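Local atomic coordinates of pseudoperoxidase (Leishmania major, PDB entry 5VIA), a protein that binds heme b within a peroxidase-family fold but, as a pseudoperoxidase, probably lacks much of the peroxidase activity of its relatives. Residues A92-I97 and E105-Q110; D32-S37 and I97-G102; S136-L141 and K250-L255. All blocks are in the same frame, centred on the assembly; numbering follows the deposited sequence.

Contact 1. Residues A92-I97 and E105-Q110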
loop_
_atom_site.group_PDB
_atom_site.type_symbol
_atom_site.label_atom_id
_atom_site.label_comp_id
_atom_site.label_asym_id
_atom_site.label_seq_id
_atom_site.Cartn_x
_atom_site.Cartn_y
_atom_site.Cartn_z
ATOM N N ALA A 92 10.761 6.101 3.246
ATOM C CA ALA A 92 10.822 5.672 1.851
ATOM C C ALA A 92 9.424 5.538 1.254
ATOM O O ALA A 92 9.219 5.856 0.093
ATOM C CB ALA A 92 11.597 4.363 1.721
ATOM N N ALA A 93 8.468 5.050 2.043
ATOM C CA ALA A 93 7.089 4.962 1.582
ATOM C C ALA A 93 6.552 6.365 1.349
ATOM O O ALA A 93 5.912 6.641 0.326
ATOM C CB ALA A 93 6.214 4.217 2.606
ATOM N N ILE A 94 6.818 7.254 2.306
ATOM C CA ILE A 94 6.403 8.651 2.193
ATOM C C ILE A 94 7.041 9.290 0.961
ATOM O O ILE A 94 6.404 10.067 0.251
ATOM C CB ILE A 94 6.754 9.438 3.491
ATOM C CG1 ILE A 94 5.862 8.976 4.655
ATOM C CG2 ILE A 94 6.588 10.939 3.305
ATOM C CD1 ILE A 94 6.319 9.501 6.011
ATOM N N ALA A 95 8.295 8.946 0.690
ATOM C CA ALA A 95 8.964 9.441 -0.512
ATOM C C ALA A 95 8.314 8.890 -1.784
ATOM O O ALA A 95 8.294 9.567 -2.821
ATOM C CB ALA A 95 10.440 9.108 -0.470
ATOM N N GLY A 96 7.780 7.670 -1.705
ATOM C CA GLY A 96 7.052 7.087 -2.825
ATOM C C GLY A 96 5.821 7.910 -3.166
ATOM O O GLY A 96 5.539 8.179 -4.340
ATOM N N ILE A 97 5.076 8.314 -2.137
ATOM C CA ILE A 97 3.903 9.154 -2.345
ATOM C C ILE A 97 4.301 10.473 -3.010
ATOM O O ILE A 97 3.668 10.914 -3.985
ATOM C CB ILE A 97 3.185 9.456 -1.011
ATOM C CG1 ILE A 97 2.697 8.161 -0.358
ATOM C CG2 ILE A 97 2.006 10.393 -1.230
ATOM C CD1 ILE A 97 2.251 8.347 1.085
ATOM N N GLU A 105 2.281 15.809 2.430
ATOM C CA GLU A 105 2.799 16.927 3.221
ATOM C C GLU A 105 2.476 16.844 4.716
ATOM O O GLU A 105 3.342 17.085 5.559
ATOM C CB GLU A 105 2.312 18.260 2.640
ATOM C CG GLU A 105 2.953 18.656 1.298
ATOM C CD GLU A 105 2.220 18.109 0.067
ATOM O OE1 GLU A 105 1.440 17.134 0.191
ATOM O OE2 GLU A 105 2.437 18.671 -1.038
ATOM N N ALA A 106 1.227 16.513 5.037
ATOM C CA ALA A 106 0.812 16.304 6.423
ATOM C C ALA A 106 1.431 15.040 7.011
ATOM O O ALA A 106 1.798 15.012 8.188
ATOM C CB ALA A 106 -0.700 16.238 6.519
ATOM N N ILE A 107 1.537 13.984 6.205
ATOM C CA ILE A 107 2.168 12.750 6.674
ATOM C C ILE A 107 3.609 13.043 7.084
ATOM O O ILE A 107 4.072 12.590 8.131
ATOM C CB ILE A 107 2.199 11.651 5.590
ATOM C CG1 ILE A 107 0.798 11.347 5.053
ATOM C CG2 ILE A 107 2.812 10.388 6.149
ATOM C CD1 ILE A 107 0.799 10.407 3.821
ATOM N N LEU A 108 4.319 13.798 6.251
ATOM C CA LEU A 108 5.715 14.114 6.546
ATOM C C LEU A 108 5.840 15.075 7.727
ATOM O O LEU A 108 6.660 14.858 8.623
ATOM C CB LEU A 108 6.427 14.677 5.315
ATOM C CG LEU A 108 7.922 14.912 5.521
ATOM C CD1 LEU A 108 8.589 13.640 6.030
ATOM C CD2 LEU A 108 8.581 15.389 4.236
ATOM N N ASP A 109 5.017 16.120 7.738
ATOM C CA ASP A 109 5.049 17.116 8.813
ATOM C C ASP A 109 4.763 16.520 10.195
ATOM O O ASP A 109 5.322 16.971 11.196
ATOM C CB ASP A 109 4.073 18.257 8.518
ATOM C CG ASP A 109 4.078 19.322 9.599
ATOM O OD1 ASP A 109 5.060 20.093 9.680
ATOM O OD2 ASP A 109 3.094 19.389 10.366
ATOM N N GLN A 110 3.909 15.503 10.242
ATOM C CA GLN A 110 3.520 14.873 11.500
ATOM C C GLN A 110 4.279 13.581 11.772
ATOM O O GLN A 110 4.008 12.899 12.763
ATOM C CB GLN A 110 2.021 14.567 11.499
ATOM C CG GLN A 110 1.115 15.778 11.656
ATOM C CD GLN A 110 -0.356 15.409 11.527
ATOM O OE1 GLN A 110 -0.721 14.225 11.525
ATOM N NE2 GLN A 110 -1.208 16.421 11.408
#

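Contact 2. Residues D32-S37 and I97-G102. With HEM (protoporphyrin IX containing Fe), chain B.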
loop_
_atom_site.group_PDB
_atom_site.type_symbol
_atom_site.label_atom_id
_atom_site.label_comp_id
_atom_site.label_asym_id
_atom_site.label_seq_id
_atom_site.Cartn_x
_atom_site.Cartn_y
_atom_site.Cartn_z
ATOM N N ASP A 32 9.531 2.590 -10.949
ATOM C CA ASP A 32 8.576 1.552 -10.583
ATOM C C ASP A 32 8.613 1.229 -9.097
ATOM O O ASP A 32 7.641 0.710 -8.545
ATOM C CB ASP A 32 8.835 0.276 -11.393
ATOM C CG ASP A 32 10.244 -0.269 -11.211
ATOM O OD1 ASP A 32 11.220 0.372 -11.681
ATOM O OD2 ASP A 32 10.378 -1.366 -10.621
ATOM N N LEU A 33 9.742 1.526 -8.455
ATOM C CA LEU A 33 9.935 1.172 -7.046
ATOM C C LEU A 33 9.279 2.151 -6.081
ATOM O O LEU A 33 9.226 1.902 -4.871
ATOM C CB LEU A 33 11.428 1.033 -6.737
ATOM C CG LEU A 33 12.114 -0.091 -7.515
ATOM C CD1 LEU A 33 13.548 -0.283 -7.058
ATOM C CD2 LEU A 33 11.319 -1.381 -7.355
ATOM N N ALA A 34 8.779 3.266 -6.596
ATOM C CA ALA A 34 8.065 4.202 -5.731
ATOM C C ALA A 34 6.783 3.573 -5.238
ATOM O O ALA A 34 6.493 3.568 -4.024
ATOM C CB ALA A 34 7.777 5.494 -6.459
ATOM N N ALA A 35 5.989 3.038 -6.162
ATOM C CA ALA A 35 4.755 2.395 -5.725
ATOM C C ALA A 35 5.023 1.129 -4.896
ATOM O O ALA A 35 4.301 0.839 -3.932
ATOM C CB ALA A 35 3.846 2.107 -6.904
ATOM N N THR A 36 6.052 0.368 -5.253
ATOM C CA THR A 36 6.373 -0.819 -4.462
ATOM C C THR A 36 6.783 -0.429 -3.024
ATOM O O THR A 36 6.459 -1.139 -2.057
ATOM C CB THR A 36 7.461 -1.677 -5.116
ATOM O OG1 THR A 36 7.233 -1.755 -6.535
ATOM C CG2 THR A 36 7.428 -3.085 -4.514
ATOM N N SER A 37 7.469 0.705 -2.878
ATOM C CA SER A 37 7.848 1.174 -1.550
ATOM C C SER A 37 6.608 1.568 -0.750
ATOM O O SER A 37 6.576 1.404 0.469
ATOM C CB SER A 37 8.823 2.346 -1.640
ATOM O OG SER A 37 9.970 1.994 -2.409
ATOM N N ILE A 97 5.076 8.314 -2.137
ATOM C CA ILE A 97 3.903 9.154 -2.345
ATOM C C ILE A 97 4.301 10.473 -3.010
ATOM O O ILE A 97 3.668 10.914 -3.985
ATOM C CB ILE A 97 3.185 9.456 -1.011
ATOM C CG1 ILE A 97 2.697 8.161 -0.358
ATOM C CG2 ILE A 97 2.006 10.393 -1.230
ATOM C CD1 ILE A 97 2.251 8.347 1.085
ATOM N N LYS A 98 5.329 11.118 -2.466
ATOM C CA LYS A 98 5.859 12.357 -3.030
ATOM C C LYS A 98 6.244 12.181 -4.491
ATOM O O LYS A 98 5.911 13.019 -5.347
ATOM C CB LYS A 98 7.097 12.801 -2.239
ATOM C CG LYS A 98 7.720 14.117 -2.689
ATOM C CD LYS A 98 8.939 14.454 -1.830
ATOM C CE LYS A 98 9.428 15.887 -2.041
ATOM N NZ LYS A 98 10.010 16.139 -3.371
ATOM N N TYR A 99 6.965 11.101 -4.774
ATOM C CA TYR A 99 7.443 10.868 -6.136
ATOM C C TYR A 99 6.255 10.701 -7.077
ATOM O O TYR A 99 6.288 11.159 -8.212
ATOM C CB TYR A 99 8.382 9.652 -6.205
ATOM C CG TYR A 99 8.805 9.315 -7.627
ATOM C CD1 TYR A 99 9.824 10.016 -8.257
ATOM C CD2 TYR A 99 8.160 8.307 -8.341
ATOM C CE1 TYR A 99 10.201 9.719 -9.554
ATOM C CE2 TYR A 99 8.523 8.004 -9.641
ATOM C CZ TYR A 99 9.542 8.708 -10.240
ATOM O OH TYR A 99 9.895 8.404 -11.534
ATOM N N LEU A 100 5.194 10.071 -6.583
ATOM C CA LEU A 100 4.020 9.817 -7.407
ATOM C C LEU A 100 2.950 10.913 -7.300
ATOM O O LEU A 100 1.762 10.656 -7.536
ATOM C CB LEU A 100 3.437 8.443 -7.081
ATOM C CG LEU A 100 4.398 7.288 -7.368
ATOM C CD1 LEU A 100 3.824 5.985 -6.865
ATOM C CD2 LEU A 100 4.714 7.207 -8.870
ATOM N N ASN A 101 3.381 12.127 -6.971
ATOM C CA ASN A 101 2.496 13.298 -6.954
ATOM C C ASN A 101 1.310 13.128 -6.007
ATOM O O ASN A 101 0.238 13.680 -6.244
ATOM C CB ASN A 101 2.003 13.626 -8.371
ATOM C CG ASN A 101 1.742 15.112 -8.573
ATOM O OD1 ASN A 101 2.165 15.943 -7.758
ATOM N ND2 ASN A 101 1.053 15.460 -9.672
ATOM N N GLY A 102 1.508 12.365 -4.936
ATOM C CA GLY A 102 0.440 12.108 -3.985
ATOM C C GLY A 102 0.436 13.096 -2.833
ATOM O O GLY A 102 1.333 13.935 -2.715
HETATM C CHA HEM B . -0.669 -3.687 -5.449
HETATM C CHB HEM B . -4.593 -6.048 -3.780
HETATM C CHC HEM B . -4.402 -3.240 0.176
HETATM C CHD HEM B . -0.967 -0.429 -1.843
HETATM C C1A HEM B . -1.687 -4.594 -5.284
HETATM C C2A HEM B . -1.903 -5.742 -6.136
HETATM C C3A HEM B . -2.968 -6.399 -5.688
HETATM C C4A HEM B . -3.487 -5.685 -4.524
HETATM C CMA HEM B . -3.563 -7.685 -6.290
HETATM C CAA HEM B . -1.004 -6.150 -7.325
HETATM C CBA HEM B . 0.236 -6.769 -6.651
HETATM C CGA HEM B . 1.276 -7.240 -7.643
HETATM O O1A HEM B . 0.963 -8.146 -8.454
HETATM O O2A HEM B . 2.432 -6.734 -7.596
HETATM C C1B HEM B . -4.892 -5.524 -2.539
HETATM C C2B HEM B . -5.968 -5.920 -1.660
HETATM C C3B HEM B . -5.919 -5.170 -0.549
HETATM C C4B HEM B . -4.817 -4.221 -0.706
HETATM C CMB HEM B . -6.966 -7.050 -1.954
HETATM C CAB HEM B . -6.917 -5.315 0.627
HETATM C CBB HEM B . -6.589 -4.995 1.884
HETATM C C1C HEM B . -3.474 -2.231 -0.015
HETATM C C2C HEM B . -3.161 -1.139 0.916
HETATM C C3C HEM B . -2.199 -0.366 0.342
HETATM C C4C HEM B . -1.888 -0.945 -0.957
HETATM C CMC HEM B . -3.835 -0.968 2.307
HETATM C CAC HEM B . -1.444 0.895 0.822
HETATM C CBC HEM B . -1.550 1.388 2.064
HETATM C C1D HEM B . -0.570 -1.026 -3.015
HETATM C C2D HEM B . 0.413 -0.491 -3.933
HETATM C C3D HEM B . 0.505 -1.507 -5.064
HETATM C C4D HEM B . -0.434 -2.553 -4.711
HETATM C CMD HEM B . 1.204 0.829 -3.800
HETATM C CAD HEM B . 1.431 -1.439 -6.306
HETATM C CBD HEM B . 2.742 -2.099 -5.858
HETATM C CGD HEM B . 3.753 -2.151 -6.978
HETATM O O1D HEM B . 4.800 -2.846 -6.816
HETATM O O2D HEM B . 3.504 -1.504 -8.026
HETATM N NA HEM B . -2.679 -4.581 -4.308
HETATM N NB HEM B . -4.219 -4.483 -1.936
HETATM N NC HEM B . -2.674 -2.075 -1.151
HETATM N ND HEM B . -1.058 -2.233 -3.510
HETATM FE FE HEM B . -2.632 -3.403 -2.719
#

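Contact 3. Residues S136-L141 and K250-L255. With HEM (protoporphyrin IX containing Fe), chain B.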
loop_
_atom_site.group_PDB
_atom_site.type_symbol
_atom_site.label_atom_id
_atom_site.label_comp_id
_atom_site.label_asym_id
_atom_site.label_seq_id
_atom_site.Cartn_x
_atom_site.Cartn_y
_atom_site.Cartn_z
ATOM N N SER A 136 -11.504 -10.595 5.564
ATOM C CA SER A 136 -12.133 -9.543 4.765
ATOM C C SER A 136 -11.258 -8.293 4.748
ATOM O O SER A 136 -10.398 -8.096 5.621
ATOM C CB SER A 136 -13.517 -9.203 5.308
ATOM O OG SER A 136 -13.389 -8.469 6.521
ATOM N N ILE A 137 -11.480 -7.444 3.756
ATOM C CA ILE A 137 -10.749 -6.185 3.642
ATOM C C ILE A 137 -10.947 -5.231 4.853
ATOM O O ILE A 137 -9.965 -4.714 5.378
ATOM C CB ILE A 137 -11.023 -5.501 2.284
ATOM C CG1 ILE A 137 -10.390 -6.331 1.156
ATOM C CG2 ILE A 137 -10.478 -4.077 2.264
ATOM C CD1 ILE A 137 -10.600 -5.764 -0.256
ATOM N N PRO A 138 -12.202 -5.002 5.297
ATOM C CA PRO A 138 -12.380 -4.158 6.490
ATOM C C PRO A 138 -11.668 -4.701 7.726
ATOM O O PRO A 138 -11.094 -3.907 8.490
ATOM C CB PRO A 138 -13.896 -4.175 6.704
ATOM C CG PRO A 138 -14.454 -4.326 5.317
ATOM C CD PRO A 138 -13.490 -5.270 4.627
ATOM N N THR A 139 -11.694 -6.019 7.924
ATOM C CA THR A 139 -11.024 -6.641 9.073
ATOM C C THR A 139 -9.542 -6.283 9.087
ATOM O O THR A 139 -8.979 -5.890 10.121
ATOM C CB THR A 139 -11.186 -8.169 9.046
ATOM O OG1 THR A 139 -12.572 -8.500 9.230
ATOM C CG2 THR A 139 -10.348 -8.841 10.149
ATOM N N ILE A 140 -8.910 -6.393 7.922
ATOM C CA ILE A 140 -7.504 -6.085 7.818
ATOM C C ILE A 140 -7.245 -4.594 7.996
ATOM O O ILE A 140 -6.401 -4.205 8.804
ATOM C CB ILE A 140 -6.928 -6.556 6.456
ATOM C CG1 ILE A 140 -7.087 -8.076 6.325
ATOM C CG2 ILE A 140 -5.477 -6.145 6.348
ATOM C CD1 ILE A 140 -6.727 -8.623 4.961
ATOM N N LEU A 141 -7.964 -3.758 7.244
ATOM C CA LEU A 141 -7.658 -2.333 7.211
ATOM C C LEU A 141 -7.938 -1.626 8.549
ATOM O O LEU A 141 -7.153 -0.780 8.983
ATOM C CB LEU A 141 -8.391 -1.640 6.064
ATOM C CG LEU A 141 -8.022 -2.107 4.640
ATOM C CD1 LEU A 141 -8.703 -1.241 3.596
ATOM C CD2 LEU A 141 -6.514 -2.098 4.421
ATOM N N LYS A 250 -23.483 -0.092 1.607
ATOM C CA LYS A 250 -23.974 1.282 1.578
ATOM C C LYS A 250 -22.968 2.324 2.061
ATOM O O LYS A 250 -22.718 3.313 1.370
ATOM C CB LYS A 250 -25.273 1.397 2.378
ATOM C CG LYS A 250 -25.721 2.833 2.594
ATOM C CD LYS A 250 -27.011 2.912 3.401
ATOM C CE LYS A 250 -27.191 4.307 3.967
ATOM N NZ LYS A 250 -28.586 4.529 4.419
ATOM N N THR A 251 -22.395 2.111 3.243
ATOM C CA THR A 251 -21.482 3.098 3.815
ATOM C C THR A 251 -20.146 3.153 3.076
ATOM O O THR A 251 -19.582 4.235 2.893
ATOM C CB THR A 251 -21.220 2.843 5.299
ATOM O OG1 THR A 251 -20.533 1.596 5.455
ATOM C CG2 THR A 251 -22.525 2.798 6.064
ATOM N N TRP A 252 -19.636 1.990 2.671
ATOM C CA TRP A 252 -18.394 1.926 1.895
ATOM C C TRP A 252 -18.548 2.663 0.564
ATOM O O TRP A 252 -17.700 3.480 0.186
ATOM C CB TRP A 252 -18.020 0.467 1.619
ATOM C CG TRP A 252 -16.664 0.297 0.996
ATOM C CD1 TRP A 252 -16.339 0.382 -0.338
ATOM C CD2 TRP A 252 -15.442 0.008 1.687
ATOM N NE1 TRP A 252 -14.986 0.165 -0.506
ATOM C CE2 TRP A 252 -14.420 -0.072 0.721
ATOM C CE3 TRP A 252 -15.119 -0.200 3.033
ATOM C CZ2 TRP A 252 -13.100 -0.343 1.064
ATOM C CZ3 TRP A 252 -13.804 -0.469 3.364
ATOM C CH2 TRP A 252 -12.818 -0.537 2.393
ATOM N N ARG A 253 -19.627 2.356 -0.146
ATOM C CA ARG A 253 -19.898 2.980 -1.436
ATOM C C ARG A 253 -20.061 4.499 -1.334
ATOM O O ARG A 253 -19.536 5.232 -2.169
ATOM C CB ARG A 253 -21.135 2.359 -2.094
ATOM C CG ARG A 253 -21.597 3.118 -3.332
ATOM C CD ARG A 253 -22.827 2.499 -3.960
ATOM N NE ARG A 253 -22.471 1.636 -5.079
ATOM C CZ ARG A 253 -22.393 2.047 -6.338
ATOM N NH1 ARG A 253 -22.649 3.310 -6.650
ATOM N NH2 ARG A 253 -22.069 1.194 -7.287
ATOM N N GLU A 254 -20.786 4.977 -0.321
ATOM C CA GLU A 254 -20.931 6.423 -0.153
ATOM C C GLU A 254 -19.583 7.115 0.058
ATOM O O GLU A 254 -19.393 8.247 -0.371
ATOM C CB GLU A 254 -21.913 6.778 0.969
ATOM C CG GLU A 254 -21.827 8.236 1.474
ATOM C CD GLU A 254 -22.212 9.325 0.440
ATOM O OE1 GLU A 254 -21.900 9.210 -0.772
ATOM O OE2 GLU A 254 -22.826 10.335 0.866
ATOM N N LEU A 255 -18.639 6.428 0.697
ATOM C CA LEU A 255 -17.292 6.978 0.837
ATOM C C LEU A 255 -16.551 6.970 -0.510
ATOM O O LEU A 255 -15.822 7.915 -0.835
ATOM C CB LEU A 255 -16.501 6.219 1.909
ATOM C CG LEU A 255 -16.981 6.473 3.355
ATOM C CD1 LEU A 255 -16.483 5.420 4.342
ATOM C CD2 LEU A 255 -16.495 7.825 3.789
HETATM C CHA HEM B . -0.669 -3.687 -5.449
HETATM C CHB HEM B . -4.593 -6.048 -3.780
HETATM C CHC HEM B . -4.402 -3.240 0.176
HETATM C CHD HEM B . -0.967 -0.429 -1.843
HETATM C C1A HEM B . -1.687 -4.594 -5.284
HETATM C C2A HEM B . -1.903 -5.742 -6.136
HETATM C C3A HEM B . -2.968 -6.399 -5.688
HETATM C C4A HEM B . -3.487 -5.685 -4.524
HETATM C CMA HEM B . -3.563 -7.685 -6.290
HETATM C CAA HEM B . -1.004 -6.150 -7.325
HETATM C CBA HEM B . 0.236 -6.769 -6.651
HETATM C CGA HEM B . 1.276 -7.240 -7.643
HETATM O O1A HEM B . 0.963 -8.146 -8.454
HETATM O O2A HEM B . 2.432 -6.734 -7.596
HETATM C C1B HEM B . -4.892 -5.524 -2.539
HETATM C C2B HEM B . -5.968 -5.920 -1.660
HETATM C C3B HEM B . -5.919 -5.170 -0.549
HETATM C C4B HEM B . -4.817 -4.221 -0.706
HETATM C CMB HEM B . -6.966 -7.050 -1.954
HETATM C CAB HEM B . -6.917 -5.315 0.627
HETATM C CBB HEM B . -6.589 -4.995 1.884
HETATM C C1C HEM B . -3.474 -2.231 -0.015
HETATM C C2C HEM B . -3.161 -1.139 0.916
HETATM C C3C HEM B . -2.199 -0.366 0.342
HETATM C C4C HEM B . -1.888 -0.945 -0.957
HETATM C CMC HEM B . -3.835 -0.968 2.307
HETATM C CAC HEM B . -1.444 0.895 0.822
HETATM C CBC HEM B . -1.550 1.388 2.064
HETATM C C1D HEM B . -0.570 -1.026 -3.015
HETATM C C2D HEM B . 0.413 -0.491 -3.933
HETATM C C3D HEM B . 0.505 -1.507 -5.064
HETATM C C4D HEM B . -0.434 -2.553 -4.711
HETATM C CMD HEM B . 1.204 0.829 -3.800
HETATM C CAD HEM B . 1.431 -1.439 -6.306
HETATM C CBD HEM B . 2.742 -2.099 -5.858
HETATM C CGD HEM B . 3.753 -2.151 -6.978
HETATM O O1D HEM B . 4.800 -2.846 -6.816
HETATM O O2D HEM B . 3.504 -1.504 -8.026
HETATM N NA HEM B . -2.679 -4.581 -4.308
HETATM N NB HEM B . -4.219 -4.483 -1.936
HETATM N NC HEM B . -2.674 -2.075 -1.151
HETATM N ND HEM B . -1.058 -2.233 -3.510
HETATM FE FE HEM B . -2.632 -3.403 -2.719
#

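Contact 1. Residues A92-I97 and E105-Q110
I94 and I107 form the close part of this contact, where their side chains pass alongside one another, pointing opposite ways. The delta methyl of I94 ends 3.6 Å from the CG2 methyl of I107, and I94 CG1 lies almost as near, 3.7 Å from I107 CG2, so one branch methyl of I107 rests against two successive carbons of the I94 arm. In I107 the two branches serve different partners. CG2 stands anti to the backbone N and meets I94, whereas CG1 turns anti to the carbonyl carbon (chi1 -56°) and carries CD1 to I97. There the approach is tip to tip, I97 CD1 facing I107 CD1 at 3.7 Å. Beta-branched isoleucine suits these places, because its two arms can meet different neighbours while its torsions stay within the usual range for a helix. All three isoleucines are buried, and F274 of helix 263-279 packs on both I97 and I107, extending the apolar cluster.

Toward I94 CG2 the packing slackens. That methyl comes only within 4.2 Å of L108 CB, and L108, partly exposed, also lies against R16 of helix 16-29. E105, D109 and Q110 carry exposed polar side chains, a residue type that suits this side, away from the isoleucines. A106 N donates a hydrogen bond to Q271 OE1, a second tie to helix 263-279.

No hydrogen bond crosses between the two segments. Their axes come within 10.2 Å and run at 156°, close to antiparallel, and only seven residues separate the segments in sequence. This is an antiparallel helical hairpin in the mainly helical peroxidase fold, pairing the end of helix 85-99 with the short helix 105-109.

Contact 2. Residues D32-S37 and I97-G102
With CG of Y99 swung anti to the backbone N (chi1 175°) and CG of L100 anti to the carbonyl carbon (chi1 -62°), the two neighbouring side chains close on the single methyl of A34. Y99 CD2 lies 3.4 Å from A34 CB, which approaches the ring obliquely, and L100 CG is 3.9 Å from A34 CB. Being small, A34 lets both come close from two directions, which suits alanine to the place. L100 CD1 lies against the start of A35, 3.7 Å from A35 N and nearly as close to its CB.

L100 is the first residue to leave the helical conformation; N101, with positive phi, is C-prime of a Schellman motif, G102 N bonding to I97 O at 2.8 Å. On helix 33-49, S37 N and S37 OG both donate to L33 O, one on each side of the carbonyl plane, the hydroxyl at 2.6 Å.

Across the segments the contact is purely apolar, but the same turn is polar toward the heme: T36 OG1 donates to propionate oxygen O1D at 2.7 Å. E163 N, H165 ND1 and S169 OG are also hydrogen-bonded to the heme, so these contacts probably offset the propionates' negative charge.

Contact 3. Residues S136-L141 and K250-L255
W252 reaches across from helix 250-261 to meet three side chains of helix 137-142, and the six-membered part of its indole does all the touching. L141 CD1 comes to the edge of this ring, near its plane, 4.3 Å from W252 CH2. I137 CG2 approaches the same carbon obliquely, at 4.2 Å from W252 CH2, and P138 adds its ring carbon CG at 4.4 Å from W252 CZ3, again obliquely. These contacts are at the long end of van der Waals range, and one large side chain spans the distance: the axes of the two short segments approach to 14.0 Å, at 69° to each other. Tryptophan suits that distance because its indole is long, flat and largely apolar; with CG anti to the backbone N (chi1 -172°), it is directed across to the other helix.

I137 and L141 also touch the heme. I137 CG1 lies 3.7 Å from the vinyl carbon CAB of the heme, and L141 CD2 is 3.6 Å from its methyl CMC. Each branch of L141 therefore has its own partner, one the indole edge and the other the porphyrin rim, an apolar surface to which leucine and isoleucine are well matched. At the start of the helix S136 occupies the N-cap position and its OG shares a hydrogen bond of 2.8 Å with T139 OG1.

Other elements pack alongside. Helix 149-155 lies beside both partners, with C152 against L141 and E149 and V153 against W252. Helix 241-245, which follows strand 235-240 directly, lays A242 and E243 on I137.

Overall arrangement
From the N terminus, the chain first lays down 32-37 at the start of helix 33-49, then passes through helix 67-79 before helix 85-99 returns to it; contact 2 closes this loop of 59 intervening residues. Contact 1 opens at 92-97, before contact 2 has closed, and closes after only seven more residues, so the two cross in sequence. They share I97 and touch in space, joining helices 33-49, 85-99 and 105-109. Contact 3 follows in series, its loop of 108 residues taking in helix 149-155 and the three-stranded antiparallel sheet. Its centre is about 24 Å from those of contacts 1 and 2; it and contact 2 both touch the heme.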